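Local coordinates for DUF3244 domain-containing protein (Bacteroides vulgatus ATCC 8482, PDB 3D33), which is of unknown function but folds as a small immunoglobulin-like beta-sandwich of the DUF3244 family, at residues L39-I53 with N67-I81. Residues are numbered along the deposited sequence; the frame is centred on the assembly and turned at random.
Sequences LLTLKNASPDRDMTI and NDIPEVQSAYITISI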
loop_
_atom_site.group_PDB
_atom_site.type_symbol
_atom_site.label_atom_id
_atom_site.label_comp_id
_atom_site.label_asym_id
_atom_site.label_seq_id
_atom_site.Cartn_x
_atom_site.Cartn_y
_atom_site.Cartn_z
ATOM N N LEU A 39 -8.660 5.237 7.165
ATOM C CA LEU A 39 -7.758 5.839 6.210
ATOM C C LEU A 39 -6.442 5.103 6.326
ATOM O O LEU A 39 -5.886 4.981 7.427
ATOM C CB LEU A 39 -7.562 7.309 6.507
ATOM C CG LEU A 39 -6.878 8.140 5.424
ATOM C CD1 LEU A 39 -7.770 8.283 4.201
ATOM C CD2 LEU A 39 -6.520 9.505 6.007
ATOM N N LEU A 40 -5.956 4.653 5.172
ATOM C CA LEU A 40 -4.650 4.040 5.029
ATOM C C LEU A 40 -3.678 5.108 4.518
ATOM O O LEU A 40 -4.016 5.828 3.602
ATOM C CB LEU A 40 -4.784 2.902 4.046
ATOM C CG LEU A 40 -3.650 1.970 3.690
ATOM C CD1 LEU A 40 -4.290 0.711 3.052
ATOM C CD2 LEU A 40 -2.686 2.638 2.719
ATOM N N THR A 41 -2.503 5.218 5.138
ATOM C CA THR A 41 -1.503 6.195 4.719
ATOM C C THR A 41 -0.219 5.482 4.358
ATOM O O THR A 41 0.307 4.693 5.156
ATOM C CB THR A 41 -1.205 7.259 5.822
ATOM O OG1 THR A 41 -2.397 7.996 6.127
ATOM C CG2 THR A 41 -0.080 8.244 5.381
ATOM N N LEU A 42 0.294 5.790 3.176
ATOM C CA LEU A 42 1.595 5.325 2.739
ATOM C C LEU A 42 2.568 6.489 2.695
ATOM O O LEU A 42 2.260 7.544 2.172
ATOM C CB LEU A 42 1.525 4.673 1.358
ATOM C CG LEU A 42 2.842 4.225 0.737
ATOM C CD1 LEU A 42 2.624 3.017 -0.200
ATOM C CD2 LEU A 42 3.569 5.365 -0.016
ATOM N N LYS A 43 3.741 6.267 3.263
ATOM C CA LYS A 43 4.833 7.236 3.157
ATOM C C LYS A 43 6.044 6.592 2.540
ATOM O O LYS A 43 6.312 5.423 2.776
ATOM C CB LYS A 43 5.153 7.768 4.527
ATOM C CG LYS A 43 4.014 8.611 5.062
ATOM C CD LYS A 43 4.452 9.487 6.190
ATOM C CE LYS A 43 3.312 10.355 6.656
ATOM N NZ LYS A 43 3.848 11.533 7.384
ATOM N N ASN A 44 6.782 7.387 1.771
ATOM C CA ASN A 44 7.964 6.923 1.073
ATOM C C ASN A 44 9.046 7.964 1.366
ATOM O O ASN A 44 8.960 9.096 0.887
ATOM C CB ASN A 44 7.697 6.817 -0.432
ATOM C CG ASN A 44 8.920 6.368 -1.225
ATOM O OD1 ASN A 44 10.019 6.274 -0.686
ATOM N ND2 ASN A 44 8.730 6.130 -2.527
ATOM N N ALA A 45 10.043 7.573 2.147
ATOM C CA ALA A 45 11.083 8.495 2.615
ATOM C C ALA A 45 12.130 8.813 1.547
ATOM O O ALA A 45 12.971 9.722 1.742
ATOM C CB ALA A 45 11.768 7.966 3.865
ATOM N N SER A 46 12.099 8.092 0.434
ATOM C CA SER A 46 13.090 8.283 -0.629
ATOM C C SER A 46 12.434 8.087 -1.998
ATOM O O SER A 46 12.702 7.089 -2.683
ATOM C CB SER A 46 14.267 7.311 -0.437
ATOM O OG SER A 46 14.511 7.072 0.935
ATOM N N PRO A 47 11.560 9.033 -2.408
ATOM C CA PRO A 47 10.855 8.914 -3.692
ATOM C C PRO A 47 11.863 8.831 -4.825
ATOM O O PRO A 47 12.721 9.685 -4.944
ATOM C CB PRO A 47 10.037 10.214 -3.781
ATOM C CG PRO A 47 9.979 10.731 -2.401
ATOM C CD PRO A 47 11.192 10.279 -1.710
ATOM N N ASP A 48 11.776 7.787 -5.645
ATOM C CA ASP A 48 12.823 7.569 -6.650
ATOM C C ASP A 48 12.395 6.690 -7.821
ATOM O O ASP A 48 13.219 6.332 -8.636
ATOM C CB ASP A 48 14.048 6.943 -5.980
ATOM C CG ASP A 48 13.760 5.572 -5.384
ATOM O OD1 ASP A 48 12.625 5.087 -5.521
ATOM O OD2 ASP A 48 14.675 4.973 -4.779
ATOM N N ARG A 49 11.127 6.320 -7.880
ATOM C CA ARG A 49 10.642 5.509 -8.970
ATOM C C ARG A 49 9.129 5.628 -9.067
ATOM O O ARG A 49 8.451 5.904 -8.060
ATOM C CB ARG A 49 11.049 4.062 -8.726
ATOM C CG ARG A 49 10.201 3.335 -7.695
ATOM C CD ARG A 49 10.907 2.082 -7.235
ATOM N NE ARG A 49 12.024 2.448 -6.394
ATOM C CZ ARG A 49 12.907 1.593 -5.882
ATOM N NH1 ARG A 49 12.801 0.291 -6.093
ATOM N NH2 ARG A 49 13.903 2.059 -5.140
ATOM N N ASP A 50 8.589 5.386 -10.261
ATOM C CA ASP A 50 7.133 5.279 -10.417
ATOM C C ASP A 50 6.666 4.066 -9.608
ATOM O O ASP A 50 7.384 3.046 -9.528
ATOM C CB ASP A 50 6.722 5.109 -11.880
ATOM C CG ASP A 50 6.909 6.359 -12.717
ATOM O OD1 ASP A 50 7.125 7.475 -12.191
ATOM O OD2 ASP A 50 6.819 6.216 -13.953
HETATM N N MSE A 51 5.458 4.184 -9.043
HETATM C CA MSE A 51 4.909 3.138 -8.187
HETATM C C MSE A 51 3.491 2.762 -8.588
HETATM O O MSE A 51 2.771 3.529 -9.250
HETATM C CB MSE A 51 4.859 3.594 -6.735
HETATM C CG MSE A 51 6.169 3.935 -6.099
HETATM SE SE MSE A 51 5.835 4.206 -4.174
HETATM C CE MSE A 51 3.939 5.043 -4.243
ATOM N N THR A 52 3.110 1.544 -8.235
ATOM C CA THR A 52 1.735 1.090 -8.372
ATOM C C THR A 52 1.300 0.538 -7.035
ATOM O O THR A 52 2.051 -0.203 -6.393
ATOM C CB THR A 52 1.575 -0.014 -9.422
ATOM O OG1 THR A 52 1.952 0.483 -10.716
ATOM C CG2 THR A 52 0.112 -0.483 -9.442
ATOM N N ILE A 53 0.097 0.910 -6.591
ATOM C CA ILE A 53 -0.482 0.374 -5.353
ATOM C C ILE A 53 -1.722 -0.423 -5.792
ATOM O O ILE A 53 -2.510 0.055 -6.593
ATOM C CB ILE A 53 -0.911 1.477 -4.367
ATOM C CG1 ILE A 53 0.304 2.306 -3.960
ATOM C CG2 ILE A 53 -1.652 0.880 -3.148
ATOM C CD1 ILE A 53 -0.007 3.481 -3.045
ATOM N N ASN A 67 -3.743 1.997 -8.418
ATOM C CA ASN A 67 -3.329 3.352 -8.705
ATOM C C ASN A 67 -1.859 3.362 -9.151
ATOM O O ASN A 67 -1.011 2.835 -8.438
ATOM C CB ASN A 67 -3.546 4.169 -7.433
ATOM C CG ASN A 67 -3.326 5.653 -7.628
ATOM O OD1 ASN A 67 -3.014 6.098 -8.717
ATOM N ND2 ASN A 67 -3.510 6.432 -6.553
ATOM N N ASP A 68 -1.609 3.910 -10.333
ATOM C CA ASP A 68 -0.256 4.117 -10.857
ATOM C C ASP A 68 0.190 5.508 -10.455
ATOM O O ASP A 68 -0.391 6.488 -10.888
ATOM C CB ASP A 68 -0.249 3.980 -12.384
ATOM C CG ASP A 68 -0.510 2.558 -12.844
ATOM O OD1 ASP A 68 -0.255 1.619 -12.078
ATOM O OD2 ASP A 68 -0.948 2.373 -13.990
ATOM N N ILE A 69 1.201 5.583 -9.600
ATOM C CA ILE A 69 1.599 6.834 -8.988
ATOM C C ILE A 69 2.952 7.289 -9.537
ATOM O O ILE A 69 3.969 6.605 -9.336
ATOM C CB ILE A 69 1.661 6.692 -7.437
ATOM C CG1 ILE A 69 0.264 6.310 -6.879
ATOM C CG2 ILE A 69 2.186 7.994 -6.822
ATOM C CD1 ILE A 69 0.295 5.446 -5.710
ATOM N N PRO A 70 2.990 8.444 -10.219
ATOM C CA PRO A 70 4.299 8.865 -10.726
ATOM C C PRO A 70 5.275 9.181 -9.592
ATOM O O PRO A 70 4.857 9.540 -8.493
ATOM C CB PRO A 70 4.003 10.128 -11.536
ATOM C CG PRO A 70 2.541 10.346 -11.443
ATOM C CD PRO A 70 1.921 9.410 -10.522
ATOM N N GLU A 71 6.563 9.004 -9.873
ATOM C CA GLU A 71 7.619 9.196 -8.889
ATOM C C GLU A 71 7.430 10.485 -8.120
ATOM O O GLU A 71 7.534 10.500 -6.901
ATOM C CB GLU A 71 8.995 9.184 -9.562
ATOM C CG GLU A 71 10.106 9.704 -8.653
ATOM C CD GLU A 71 11.463 9.654 -9.308
ATOM O OE1 GLU A 71 11.581 9.022 -10.377
ATOM O OE2 GLU A 71 12.407 10.249 -8.758
ATOM N N VAL A 72 7.130 11.570 -8.832
ATOM C CA VAL A 72 7.021 12.878 -8.190
ATOM C C VAL A 72 5.927 12.925 -7.128
ATOM O O VAL A 72 6.027 13.695 -6.177
ATOM C CB VAL A 72 6.838 14.035 -9.214
ATOM C CG1 VAL A 72 8.083 14.168 -10.062
ATOM C CG2 VAL A 72 5.590 13.830 -10.081
ATOM N N GLN A 73 4.894 12.092 -7.279
ATOM C CA GLN A 73 3.788 12.042 -6.330
ATOM C C GLN A 73 3.872 10.882 -5.319
ATOM O O GLN A 73 2.952 10.661 -4.534
ATOM C CB GLN A 73 2.480 11.917 -7.103
ATOM C CG GLN A 73 2.207 13.050 -8.078
ATOM C CD GLN A 73 1.003 12.768 -8.981
ATOM O OE1 GLN A 73 0.090 12.016 -8.615
ATOM N NE2 GLN A 73 1.001 13.376 -10.167
ATOM N N SER A 74 4.981 10.157 -5.325
ATOM C CA SER A 74 5.095 8.908 -4.574
ATOM C C SER A 74 5.499 9.025 -3.100
ATOM O O SER A 74 5.594 8.003 -2.435
ATOM C CB SER A 74 6.065 7.960 -5.292
ATOM O OG SER A 74 7.392 8.418 -5.186
ATOM N N ALA A 75 5.737 10.247 -2.590
ATOM C CA ALA A 75 6.152 10.416 -1.201
ATOM C C ALA A 75 5.074 10.098 -0.151
ATOM O O ALA A 75 5.398 9.776 1.014
ATOM C CB ALA A 75 6.681 11.842 -0.990
ATOM N N TYR A 76 3.814 10.218 -0.550
ATOM C CA TYR A 76 2.683 10.262 0.394
ATOM C C TYR A 76 1.377 10.050 -0.352
ATOM O O TYR A 76 1.077 10.780 -1.305
ATOM C CB TYR A 76 2.653 11.606 1.095
ATOM C CG TYR A 76 1.486 11.872 2.010
ATOM C CD1 TYR A 76 1.457 11.335 3.295
ATOM C CD2 TYR A 76 0.434 12.693 1.627
ATOM C CE1 TYR A 76 0.401 11.582 4.154
ATOM C CE2 TYR A 76 -0.613 12.956 2.488
ATOM C CZ TYR A 76 -0.631 12.384 3.743
ATOM O OH TYR A 76 -1.674 12.668 4.599
ATOM N N ILE A 77 0.601 9.072 0.112
ATOM C CA ILE A 77 -0.652 8.660 -0.518
ATOM C C ILE A 77 -1.580 8.301 0.632
ATOM O O ILE A 77 -1.157 7.613 1.560
ATOM C CB ILE A 77 -0.420 7.407 -1.458
ATOM C CG1 ILE A 77 0.476 7.755 -2.658
ATOM C CG2 ILE A 77 -1.734 6.804 -1.944
ATOM C CD1 ILE A 77 -0.105 8.845 -3.581
ATOM N N THR A 78 -2.814 8.786 0.589
ATOM C CA THR A 78 -3.864 8.246 1.463
ATOM C C THR A 78 -4.950 7.530 0.664
ATOM O O THR A 78 -5.307 7.925 -0.469
ATOM C CB THR A 78 -4.497 9.294 2.384
ATOM O OG1 THR A 78 -5.249 10.252 1.607
ATOM C CG2 THR A 78 -3.416 10.001 3.217
ATOM N N ILE A 79 -5.462 6.479 1.275
ATOM C CA ILE A 79 -6.486 5.640 0.655
ATOM C C ILE A 79 -7.589 5.406 1.682
ATOM O O ILE A 79 -7.339 4.866 2.756
ATOM C CB ILE A 79 -5.921 4.287 0.227
ATOM C CG1 ILE A 79 -4.764 4.443 -0.760
ATOM C CG2 ILE A 79 -7.018 3.397 -0.393
ATOM C CD1 ILE A 79 -4.046 3.119 -1.045
ATOM N N SER A 80 -8.812 5.778 1.336
ATOM C CA SER A 80 -9.966 5.488 2.202
ATOM C C SER A 80 -10.371 4.054 2.002
ATOM O O SER A 80 -10.649 3.625 0.864
ATOM C CB SER A 80 -11.168 6.348 1.875
ATOM O OG SER A 80 -12.228 5.966 2.741
ATOM N N ILE A 81 -10.395 3.302 3.099
ATOM C CA ILE A 81 -10.872 1.917 3.079
ATOM C C ILE A 81 -12.299 1.807 3.643
ATOM O O ILE A 81 -12.830 0.726 3.835
ATOM C CB ILE A 81 -9.908 0.981 3.834
ATOM C CG1 ILE A 81 -9.809 1.307 5.333
ATOM C CG2 ILE A 81 -8.500 1.047 3.202
ATOM C CD1 ILE A 81 -8.956 0.261 6.123
HETATM O O HOH W 1 -2.227 10.584 6.876
HETATM O O HOH W 2 12.215 12.122 -6.786
HETATM O O HOH W 3 9.184 6.332 -5.459
#
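The ring of Y76 takes K43 at its edge, where CE lies near the ring plane 4.0 Å from CD1 as the lysine chain runs alongside, while T41 CG2 approaches obliquely, 3.6 Å from CE1. With CG anti to its backbone N (chi1 175°), Y76 sends its ring along the sheet toward T41, and one water joins its OH to T41 OG1. The flat carboxylate of D68 is met on its anti side, well out of plane, by T52 OG1, which donates to OD1 at 2.8 Å. The carboxylate of D50 likewise uses its anti side, OD1 accepting from E71 N at the start of the 3-10 turn.

E71 itself reaches back in an extended chain, its CG anti to the backbone N (chi1 166°), and lays its carboxylate against the D48 backbone, OE2 3.4 Å from D48 CA; a water donates to both OE2 and P47 O. Replacing E71 with an alanine would probably leave that water without one of its two acceptors and strip the cover from the D48 backbone. Nearby, S74 OG donates to E71 O in the carbonyl plane, and another water accepts from D48 N and donates to R49 O and S74 OG.

Inward, I53 CD1 presses tightly on I69 CD1 (3.3 Å) and also meets I77 CG2, while I53 CG2 touches I79 CD1 3.9 Å away. L40 CD2 packs beside that same I79 CD1. The I53–I69 and L40–I79 pairs each lie within one antiparallel ladder, 50-53 with 67-69 and 39-44 with 76-80; I53, reaching I77 and I79, links the two, each an edge pairing of a different sheet. Two such sheets packed face to face about an apolar interior make the immunoglobulin-like beta-sandwich.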